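Local atomic coordinates of ornithine carbamoyltransferase, anabolic (Campylobacter jejuni subsp. jejuni, PDB entry 3TPF), a protein that probably catalyses the reversible transfer of the carbamoyl group from carbamoyl phosphate to L-ornithine, yielding L-citrulline in arginine biosynthesis. Residues V149-G153 with D154-M158; W162-T165 with A166-G170; K193-I197 with S198-I202; Y291-K294 with A295-F299. All coordinates share one frame; numbering follows the deposited sequence.

Interaction 1. Residues V149-G153 with D154-M158; sequences VAFIG and DSNNM
F151, near the end of strand 148-152, is the side chain around which residues 154-158 turn to enter helix 157-169. Apolar contact comes first: F151 CE1 meets CB of the selenomethionine M158 at 4.1 Å, the two side chains crossing at about a right angle. With chi1 of 178°, CG lies opposite the backbone N, and the ring extends into the turn.

Polar atoms also border the ring. The carbonyl O of D154 sits at its edge, near the ring plane, 3.6 Å from F151 CE2. OD1 of N156 comes within 4.1 Å of F151 CZ, its amide plane inclined 59° to the ring.

Hydrogen bonds shape the turn itself. S155 N reaches D154 OD1 at 2.8 Å in a weak bond, and N156 N makes a weak bond to D154 O around the inverse gamma turn centred on S155. N156 is the N-cap, its OD1 accepting from C159 N, while its ND2 bonds weakly to D221. At G153's backbone angles a CB would strike I152 O.

This strand-loop-helix connection opens a beta-alpha-beta unit of the Rossmann-like Asp/Orn-binding domain, and it carries N157, predicted to bind L-ornithine.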
loop_
_atom_site.group_PDB
_atom_site.type_symbol
_atom_site.label_atom_id
_atom_site.label_comp_id
_atom_site.label_asym_id
_atom_site.label_seq_id
_atom_site.Cartn_x
_atom_site.Cartn_y
_atom_site.Cartn_z
ATOM N N VAL B 149 3.311 3.205 39.162
ATOM C CA VAL B 149 2.717 2.338 38.126
ATOM C C VAL B 149 2.637 0.855 38.451
ATOM O O VAL B 149 3.528 0.278 39.011
ATOM C CB VAL B 149 3.541 2.398 36.841
ATOM C CG1 VAL B 149 3.018 1.365 35.873
ATOM C CG2 VAL B 149 3.489 3.792 36.261
ATOM N N ALA B 150 1.547 0.249 38.061
ATOM C CA ALA B 150 1.377 -1.190 38.184
ATOM C C ALA B 150 1.273 -1.793 36.818
ATOM O O ALA B 150 0.445 -1.377 36.013
ATOM C CB ALA B 150 0.103 -1.510 38.942
ATOM N N PHE B 151 2.041 -2.826 36.558
ATOM C CA PHE B 151 1.860 -3.564 35.307
ATOM C C PHE B 151 1.352 -4.945 35.594
ATOM O O PHE B 151 1.981 -5.690 36.327
ATOM C CB PHE B 151 3.151 -3.690 34.527
ATOM C CG PHE B 151 2.990 -4.490 33.274
ATOM C CD1 PHE B 151 2.764 -3.862 32.061
ATOM C CD2 PHE B 151 3.009 -5.872 33.309
ATOM C CE1 PHE B 151 2.604 -4.580 30.912
ATOM C CE2 PHE B 151 2.851 -6.607 32.160
ATOM C CZ PHE B 151 2.649 -5.963 30.967
ATOM N N ILE B 152 0.209 -5.288 35.022
ATOM C CA ILE B 152 -0.374 -6.624 35.258
ATOM C C ILE B 152 -0.530 -7.421 33.979
ATOM O O ILE B 152 -1.217 -6.989 33.060
ATOM C CB ILE B 152 -1.757 -6.583 35.891
ATOM C CG1 ILE B 152 -1.700 -6.140 37.350
ATOM C CG2 ILE B 152 -2.302 -7.992 35.830
ATOM C CD1 ILE B 152 -1.431 -4.653 37.508
ATOM N N GLY B 153 0.119 -8.583 33.932
ATOM C CA GLY B 153 0.088 -9.387 32.714
ATOM C C GLY B 153 1.150 -10.430 32.502
ATOM O O GLY B 153 1.693 -10.944 33.430
ATOM N N ASP B 154 1.411 -10.718 31.235
ATOM C CA ASP B 154 2.425 -11.688 30.829
ATOM C C ASP B 154 3.841 -11.099 31.025
ATOM O O ASP B 154 4.009 -9.891 31.188
ATOM C CB ASP B 154 2.232 -12.065 29.342
ATOM C CG ASP B 154 2.956 -13.355 28.932
ATOM O OD1 ASP B 154 3.504 -14.090 29.784
ATOM O OD2 ASP B 154 3.016 -13.606 27.707
ATOM N N SER B 155 4.840 -11.975 31.022
ATOM C CA SER B 155 6.254 -11.548 30.885
ATOM C C SER B 155 6.612 -11.307 29.402
ATOM O O SER B 155 7.634 -11.793 28.883
ATOM C CB SER B 155 7.217 -12.537 31.534
ATOM O OG SER B 155 7.604 -13.541 30.582
ATOM N N ASN B 156 5.770 -10.540 28.734
ATOM C CA ASN B 156 5.916 -10.291 27.301
ATOM C C ASN B 156 6.785 -9.047 27.001
ATOM O O ASN B 156 7.395 -8.469 27.905
ATOM C CB ASN B 156 4.535 -10.115 26.660
ATOM C CG ASN B 156 3.825 -8.869 27.140
ATOM O OD1 ASN B 156 4.362 -8.126 27.931
ATOM N ND2 ASN B 156 2.623 -8.656 26.690
ATOM N N ASN B 157 6.849 -8.672 25.738
ATOM C CA ASN B 157 7.588 -7.437 25.322
ATOM C C ASN B 157 7.196 -6.162 26.073
ATOM O O ASN B 157 8.043 -5.386 26.485
ATOM C CB ASN B 157 7.484 -7.169 23.795
ATOM C CG ASN B 157 6.068 -7.128 23.295
ATOM O OD1 ASN B 157 5.103 -7.084 24.083
ATOM N ND2 ASN B 157 5.928 -7.180 21.984
HETATM N N MSE B 158 5.897 -5.974 26.249
HETATM C CA MSE B 158 5.337 -4.772 26.936
HETATM C C MSE B 158 5.820 -4.671 28.377
HETATM O O MSE B 158 6.136 -3.576 28.893
HETATM C CB MSE B 158 3.814 -4.836 26.993
HETATM C CG MSE B 158 3.193 -4.257 25.752
HETATM SE SE MSE B 158 3.637 -2.359 25.518
HETATM C CE MSE B 158 2.815 -1.590 27.160
#

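Interaction 2. Residues W162-T165 with A166-G170; sequences WLIT and AAILG
T165 and L169 run alongside each other in the same direction, one turn apart on helix 157-169, with T165 CG2 3.6 Å from L169 CD1. I164 and I168 are spaced likewise, and I164 CG2 and I168 CD1 come within 3.9 Å. T165 has chi1 of -57°, which places CG2 opposite the backbone N and next to the carbonyl carbon, on the side from which L169 approaches.

The backbone polar groups are paired in the i to i+4 pattern. W162 O accepts from A166 N at 2.9 Å, and L163 O accepts from A167 N at 3.0 Å. I164 O takes I168 N at 3.0 Å, and T165 O takes L169 N at 2.9 Å. T165 O also receives a weak second bond from I168 N, so this one carbonyl serves two donors near the end of the helix. One step further on, G170 N closes the series on A166 O. G170 then leaves the helix with a positive phi, where a CB would press on the carbonyl O of L169.

Two side chains carry polar groups, and both are satisfied from outside the segments: T165 OG1 hydrogen-bonds to S161 O one turn earlier, and W162 NE1 bonds to D132 of helix 126-138. A167 O takes a hydrogen bond from S198 OG of helix 185-198. All the touching residues are buried, between helices 13-28, 126-138 and 185-198. These are the last two turns of an alpha helix, followed by a positive-phi glycine, within the crossover helix of a Rossmann-type beta-alpha-beta unit.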
loop_
_atom_site.group_PDB
_atom_site.type_symbol
_atom_site.label_atom_id
_atom_site.label_comp_id
_atom_site.label_asym_id
_atom_site.label_seq_id
_atom_site.Cartn_x
_atom_site.Cartn_y
_atom_site.Cartn_z
ATOM N N TRP B 162 8.193 -1.845 29.879
ATOM C CA TRP B 162 7.793 -1.068 31.103
ATOM C C TRP B 162 8.805 -1.214 32.227
ATOM O O TRP B 162 9.121 -0.257 32.928
ATOM C CB TRP B 162 6.369 -1.328 31.575
ATOM C CG TRP B 162 5.444 -0.196 31.095
ATOM C CD1 TRP B 162 4.465 -0.320 30.208
ATOM C CD2 TRP B 162 5.516 1.216 31.409
ATOM N NE1 TRP B 162 3.923 0.917 29.926
ATOM C CE2 TRP B 162 4.538 1.860 30.671
ATOM C CE3 TRP B 162 6.317 1.968 32.228
ATOM C CZ2 TRP B 162 4.296 3.205 30.731
ATOM C CZ3 TRP B 162 6.085 3.324 32.302
ATOM C CH2 TRP B 162 5.088 3.933 31.531
ATOM N N LEU B 163 9.340 -2.401 32.342
ATOM C CA LEU B 163 10.260 -2.667 33.446
ATOM C C LEU B 163 11.462 -1.755 33.290
ATOM O O LEU B 163 11.822 -1.003 34.195
ATOM C CB LEU B 163 10.693 -4.150 33.502
ATOM C CG LEU B 163 11.847 -4.564 34.403
ATOM C CD1 LEU B 163 11.566 -4.079 35.820
ATOM C CD2 LEU B 163 12.092 -6.076 34.347
ATOM N N ILE B 164 11.994 -1.796 32.084
ATOM C CA ILE B 164 13.149 -1.004 31.661
ATOM C C ILE B 164 12.955 0.472 31.797
ATOM O O ILE B 164 13.821 1.171 32.302
ATOM C CB ILE B 164 13.385 -1.224 30.162
ATOM C CG1 ILE B 164 14.151 -2.516 29.984
ATOM C CG2 ILE B 164 14.031 -0.034 29.439
ATOM C CD1 ILE B 164 14.064 -3.001 28.545
ATOM N N THR B 165 11.851 0.949 31.258
ATOM C CA THR B 165 11.588 2.387 31.220
ATOM C C THR B 165 11.383 2.911 32.643
ATOM O O THR B 165 11.841 4.004 32.992
ATOM C CB THR B 165 10.326 2.717 30.441
ATOM O OG1 THR B 165 10.448 2.189 29.141
ATOM C CG2 THR B 165 10.096 4.209 30.386
ATOM N N ALA B 166 10.709 2.109 33.465
ATOM C CA ALA B 166 10.506 2.439 34.882
ATOM C C ALA B 166 11.871 2.636 35.544
ATOM O O ALA B 166 12.140 3.593 36.271
ATOM C CB ALA B 166 9.748 1.302 35.526
ATOM N N ALA B 167 12.726 1.707 35.185
ATOM C CA ALA B 167 14.055 1.594 35.729
ATOM C C ALA B 167 14.881 2.826 35.384
ATOM O O ALA B 167 15.681 3.333 36.251
ATOM C CB ALA B 167 14.754 0.342 35.170
ATOM N N ILE B 168 14.727 3.288 34.154
ATOM C CA ILE B 168 15.523 4.421 33.695
ATOM C C ILE B 168 14.997 5.685 34.316
ATOM O O ILE B 168 15.752 6.511 34.841
ATOM C CB ILE B 168 15.564 4.558 32.168
ATOM C CG1 ILE B 168 16.326 3.377 31.547
ATOM C CG2 ILE B 168 16.279 5.841 31.795
ATOM C CD1 ILE B 168 16.225 3.182 30.064
ATOM N N LEU B 169 13.673 5.795 34.326
ATOM C CA LEU B 169 13.041 7.063 34.653
ATOM C C LEU B 169 12.991 7.352 36.127
ATOM O O LEU B 169 12.878 8.511 36.534
ATOM C CB LEU B 169 11.672 7.101 34.070
ATOM C CG LEU B 169 11.542 7.385 32.547
ATOM C CD1 LEU B 169 10.042 7.317 32.280
ATOM C CD2 LEU B 169 12.056 8.739 32.068
ATOM N N GLY B 170 13.086 6.293 36.931
ATOM C CA GLY B 170 12.993 6.397 38.402
ATOM C C GLY B 170 11.587 6.179 38.988
ATOM O O GLY B 170 11.279 6.579 40.122
#

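Interaction 3. Residues K193-I197 with S198-I202; sequences KQALI and SGAKI
A195 lays its methyl group against that of A200, CB to CB at 3.6 Å, so A200, two residues past the end of helix 185-198, folds back on its last turn. I202, the second residue of strand 201-205, adds its CD1 to the same methyl, 4.0 Å from A195 CB. CG1 of I202 stands opposite its carbonyl carbon (chi1 -57°) and the chain runs on extended, which carries CD1 to the helix. These three side chains form the apolar part of the contact, where the chain reverses from helix to strand.

The backbone bonds then record how the helix stops. S198 N still makes the regular bond to Q194 O, 3.1 Å long and fairly straight at 163°. Beyond it, A195 O accepts two weak hydrogen bonds, from G199 N at 2.6 Å and A200 N at 3.3 Å. The second spans five residues, like the outer bond of a Schellman motif, but G199 N lies 4.0 Å from L196 O, so the inner bond of that motif is missing. G199 leaves helical geometry with a positive phi, which favours glycine.

S198 OG adds a further tie: held between the backbone N and the carbonyl carbon (chi1 78°), it accepts from A200 N at 3.2 Å, so this one N-H is split between S198 OG and A195 O. The same hydroxyl bonds to A167 O. An ST turn closes a helix C-terminus at a lightly covered corner, where the beta-alpha-beta unit 172-176, 185-198 and 201-205 passes into the outermost strand of the sheet within this chain.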
loop_
_atom_site.group_PDB
_atom_site.type_symbol
_atom_site.label_atom_id
_atom_site.label_comp_id
_atom_site.label_asym_id
_atom_site.label_seq_id
_atom_site.Cartn_x
_atom_site.Cartn_y
_atom_site.Cartn_z
ATOM N N LYS B 193 20.225 -2.797 38.013
ATOM C CA LYS B 193 21.333 -1.846 37.924
ATOM C C LYS B 193 20.855 -0.403 37.695
ATOM O O LYS B 193 21.305 0.550 38.332
ATOM C CB LYS B 193 22.348 -2.276 36.844
ATOM C CG LYS B 193 23.417 -3.262 37.376
ATOM C CD LYS B 193 24.457 -3.675 36.320
ATOM N N GLN B 194 19.939 -0.239 36.768
ATOM C CA GLN B 194 19.431 1.100 36.465
ATOM C C GLN B 194 18.680 1.713 37.644
ATOM O O GLN B 194 18.750 2.925 37.849
ATOM C CB GLN B 194 18.538 1.081 35.236
ATOM C CG GLN B 194 19.315 1.310 33.976
ATOM C CD GLN B 194 19.978 2.662 33.945
ATOM O OE1 GLN B 194 19.595 3.569 34.681
ATOM N NE2 GLN B 194 21.006 2.796 33.104
ATOM N N ALA B 195 17.952 0.888 38.400
ATOM C CA ALA B 195 17.177 1.399 39.531
ATOM C C ALA B 195 18.148 2.086 40.518
ATOM O O ALA B 195 17.864 3.166 41.035
ATOM C CB ALA B 195 16.399 0.294 40.203
ATOM N N LEU B 196 19.307 1.464 40.755
ATOM C CA LEU B 196 20.321 2.035 41.656
ATOM C C LEU B 196 20.635 3.492 41.339
ATOM O O LEU B 196 20.695 4.328 42.232
ATOM C CB LEU B 196 21.626 1.232 41.602
ATOM C CG LEU B 196 21.981 0.253 42.682
ATOM C CD1 LEU B 196 23.221 -0.456 42.192
ATOM C CD2 LEU B 196 22.145 1.044 43.936
ATOM N N ILE B 197 20.867 3.757 40.070
ATOM C CA ILE B 197 21.219 5.112 39.599
ATOM C C ILE B 197 20.053 6.048 39.790
ATOM O O ILE B 197 20.214 7.126 40.329
ATOM C CB ILE B 197 21.586 5.103 38.086
ATOM C CG1 ILE B 197 22.977 4.506 37.891
ATOM C CG2 ILE B 197 21.454 6.478 37.418
ATOM C CD1 ILE B 197 24.078 5.370 38.521
ATOM N N SER B 198 18.882 5.608 39.338
ATOM C CA SER B 198 17.669 6.454 39.262
ATOM C C SER B 198 16.732 6.484 40.464
ATOM O O SER B 198 15.755 7.226 40.484
ATOM C CB SER B 198 16.780 5.973 38.134
ATOM O OG SER B 198 16.077 4.832 38.561
ATOM N N GLY B 199 16.981 5.597 41.410
ATOM C CA GLY B 199 16.085 5.403 42.558
ATOM C C GLY B 199 14.746 4.761 42.291
ATOM O O GLY B 199 13.791 4.999 43.003
ATOM N N ALA B 200 14.647 3.969 41.236
ATOM C CA ALA B 200 13.431 3.189 40.951
ATOM C C ALA B 200 13.082 2.227 42.085
ATOM O O ALA B 200 13.938 1.497 42.645
ATOM C CB ALA B 200 13.563 2.416 39.679
ATOM N N LYS B 201 11.805 2.248 42.428
ATOM C CA LYS B 201 11.246 1.269 43.365
ATOM C C LYS B 201 10.504 0.199 42.529
ATOM O O LYS B 201 9.303 0.312 42.254
ATOM C CB LYS B 201 10.345 1.956 44.399
ATOM C CG LYS B 201 11.090 2.942 45.320
ATOM C CD LYS B 201 10.164 3.940 46.064
ATOM C CE LYS B 201 10.997 5.081 46.696
ATOM N NZ LYS B 201 10.644 5.498 48.110
ATOM N N ILE B 202 11.254 -0.834 42.156
ATOM C CA ILE B 202 10.759 -1.962 41.366
ATOM C C ILE B 202 10.472 -3.173 42.223
ATOM O O ILE B 202 11.261 -3.545 43.044
ATOM C CB ILE B 202 11.819 -2.422 40.354
ATOM C CG1 ILE B 202 12.215 -1.250 39.466
ATOM C CG2 ILE B 202 11.337 -3.613 39.538
ATOM C CD1 ILE B 202 13.272 -1.560 38.468
#

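Interaction 4. Residues Y291-K294 with A295-F299; sequences YVVK and ALLCF
V293 has chi1 of 169°, with CG1 opposite the backbone N and alongside the carbonyl carbon, so this branch leans forward along the helix toward the next turn. L297, with chi1 near -66°, holds its CG beside its own backbone N and thus turned back toward V293. The two side chains meet at an oblique angle, V293 CG1 lying 4.1 Å from L297 CG.

This is an i to i+4 contact in alpha helix 279-302, the long C-terminal helix of the carbamoyltransferase fold. The helix packs against helices 13-28, 48-60 and 126-138 of the carbamoyl phosphate-binding half, which ties the end of the chain to it. V293 rests on F54 and A57, V292 on L130 and F134, and L296 on T127, predicted to bind carbamoyl phosphate.

Across the two segments the backbone is fully helical. A295 N bonds to Y291 O at 3.1 Å. L296 N reaches V292 O at 2.9 Å, and C298 N reaches K294 O, also at 2.9 Å. The K294 chain, bent at chi3, ends in a salt bridge from NZ to E60 OE1; K294 is a buried residue, and E60 probably balances its charge. Under the V293 and L297 side chains runs an almost linear bond, L297 N to V293 O, at 2.8 Å and 177°.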
loop_
_atom_site.group_PDB
_atom_site.type_symbol
_atom_site.label_atom_id
_atom_site.label_comp_id
_atom_site.label_asym_id
_atom_site.label_seq_id
_atom_site.Cartn_x
_atom_site.Cartn_y
_atom_site.Cartn_z
ATOM N N TYR B 291 2.220 11.209 18.209
ATOM C CA TYR B 291 3.006 12.431 18.559
ATOM C C TYR B 291 4.387 12.004 18.967
ATOM O O TYR B 291 5.362 12.694 18.806
ATOM C CB TYR B 291 2.308 13.228 19.651
ATOM C CG TYR B 291 0.893 13.527 19.264
ATOM C CD1 TYR B 291 0.614 14.450 18.288
ATOM C CD2 TYR B 291 -0.178 12.822 19.823
ATOM C CE1 TYR B 291 -0.683 14.705 17.907
ATOM C CE2 TYR B 291 -1.488 13.088 19.435
ATOM C CZ TYR B 291 -1.729 14.041 18.488
ATOM O OH TYR B 291 -3.003 14.342 18.062
ATOM N N VAL B 292 4.416 10.824 19.496
ATOM C CA VAL B 292 5.613 10.242 20.101
ATOM C C VAL B 292 6.515 9.704 18.989
ATOM O O VAL B 292 7.702 9.969 18.940
ATOM C CB VAL B 292 5.172 9.198 21.184
ATOM C CG1 VAL B 292 6.112 8.067 21.257
ATOM C CG2 VAL B 292 5.073 9.884 22.571
ATOM N N VAL B 293 5.917 9.017 18.038
ATOM C CA VAL B 293 6.681 8.656 16.836
ATOM C C VAL B 293 7.219 9.932 16.102
ATOM O O VAL B 293 8.384 9.993 15.698
ATOM C CB VAL B 293 5.914 7.749 15.911
ATOM C CG1 VAL B 293 6.651 7.626 14.562
ATOM C CG2 VAL B 293 5.749 6.342 16.652
ATOM N N LYS B 294 6.404 10.957 16.007
ATOM C CA LYS B 294 6.922 12.240 15.465
ATOM C C LYS B 294 8.187 12.722 16.119
ATOM O O LYS B 294 9.210 12.971 15.464
ATOM C CB LYS B 294 5.881 13.297 15.548
ATOM C CG LYS B 294 4.881 13.238 14.410
ATOM C CD LYS B 294 3.652 14.024 14.767
ATOM C CE LYS B 294 3.165 14.992 13.648
ATOM N NZ LYS B 294 2.136 15.936 14.139
ATOM N N ALA B 295 8.158 12.776 17.441
ATOM C CA ALA B 295 9.328 13.245 18.222
ATOM C C ALA B 295 10.510 12.352 17.890
ATOM O O ALA B 295 11.652 12.809 17.665
ATOM C CB ALA B 295 9.062 13.221 19.731
ATOM N N LEU B 296 10.244 11.067 17.923
ATOM C CA LEU B 296 11.303 10.076 17.767
ATOM C C LEU B 296 11.991 10.255 16.428
ATOM O O LEU B 296 13.185 10.260 16.320
ATOM C CB LEU B 296 10.664 8.652 17.827
ATOM C CG LEU B 296 11.519 7.458 17.742
ATOM C CD1 LEU B 296 12.648 7.502 18.748
ATOM C CD2 LEU B 296 10.607 6.280 18.066
ATOM N N LEU B 297 11.183 10.334 15.394
ATOM C CA LEU B 297 11.718 10.557 14.066
ATOM C C LEU B 297 12.487 11.920 14.017
ATOM O O LEU B 297 13.609 11.924 13.455
ATOM C CB LEU B 297 10.639 10.601 13.017
ATOM C CG LEU B 297 9.816 9.392 12.668
ATOM C CD1 LEU B 297 8.704 9.936 11.713
ATOM C CD2 LEU B 297 10.629 8.233 12.094
ATOM N N CYS B 298 12.012 12.997 14.632
ATOM C CA CYS B 298 12.854 14.210 14.580
ATOM C C CYS B 298 14.188 13.955 15.256
ATOM O O CYS B 298 15.243 14.531 14.891
ATOM C CB CYS B 298 12.173 15.475 15.173
ATOM S SG CYS B 298 10.605 15.882 14.324
ATOM N N PHE B 299 14.106 13.190 16.318
ATOM C CA PHE B 299 15.234 13.007 17.187
ATOM C C PHE B 299 16.292 12.215 16.463
ATOM O O PHE B 299 17.450 12.616 16.460
ATOM C CB PHE B 299 14.811 12.281 18.411
ATOM C CG PHE B 299 15.938 11.765 19.235
ATOM C CD1 PHE B 299 16.598 12.578 20.119
ATOM C CD2 PHE B 299 16.319 10.423 19.169
ATOM C CE1 PHE B 299 17.668 12.104 20.901
ATOM C CE2 PHE B 299 17.375 9.930 19.986
ATOM C CZ PHE B 299 18.050 10.777 20.846
#

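Each interaction joins directly consecutive segments, so none closes a long loop and all four follow in series without nesting or crossing. From the N terminus, interaction 1 turns strand 148-152 into helix 157-169, and interaction 2 lies further along that helix, ending at its C-terminus. Interaction 3 is the helix-to-strand corner of the following unit, and it touches interaction 2: L163 CD1 packs on I202 CG2 at 3.8 Å. Interactions 1 and 3 reach the same five-stranded parallel sheet without meeting. Interaction 4 stands apart, its centre about 20 Å from that of interaction 2, the nearest of the other three, on the C-terminal helix that returns to the other half of the subunit.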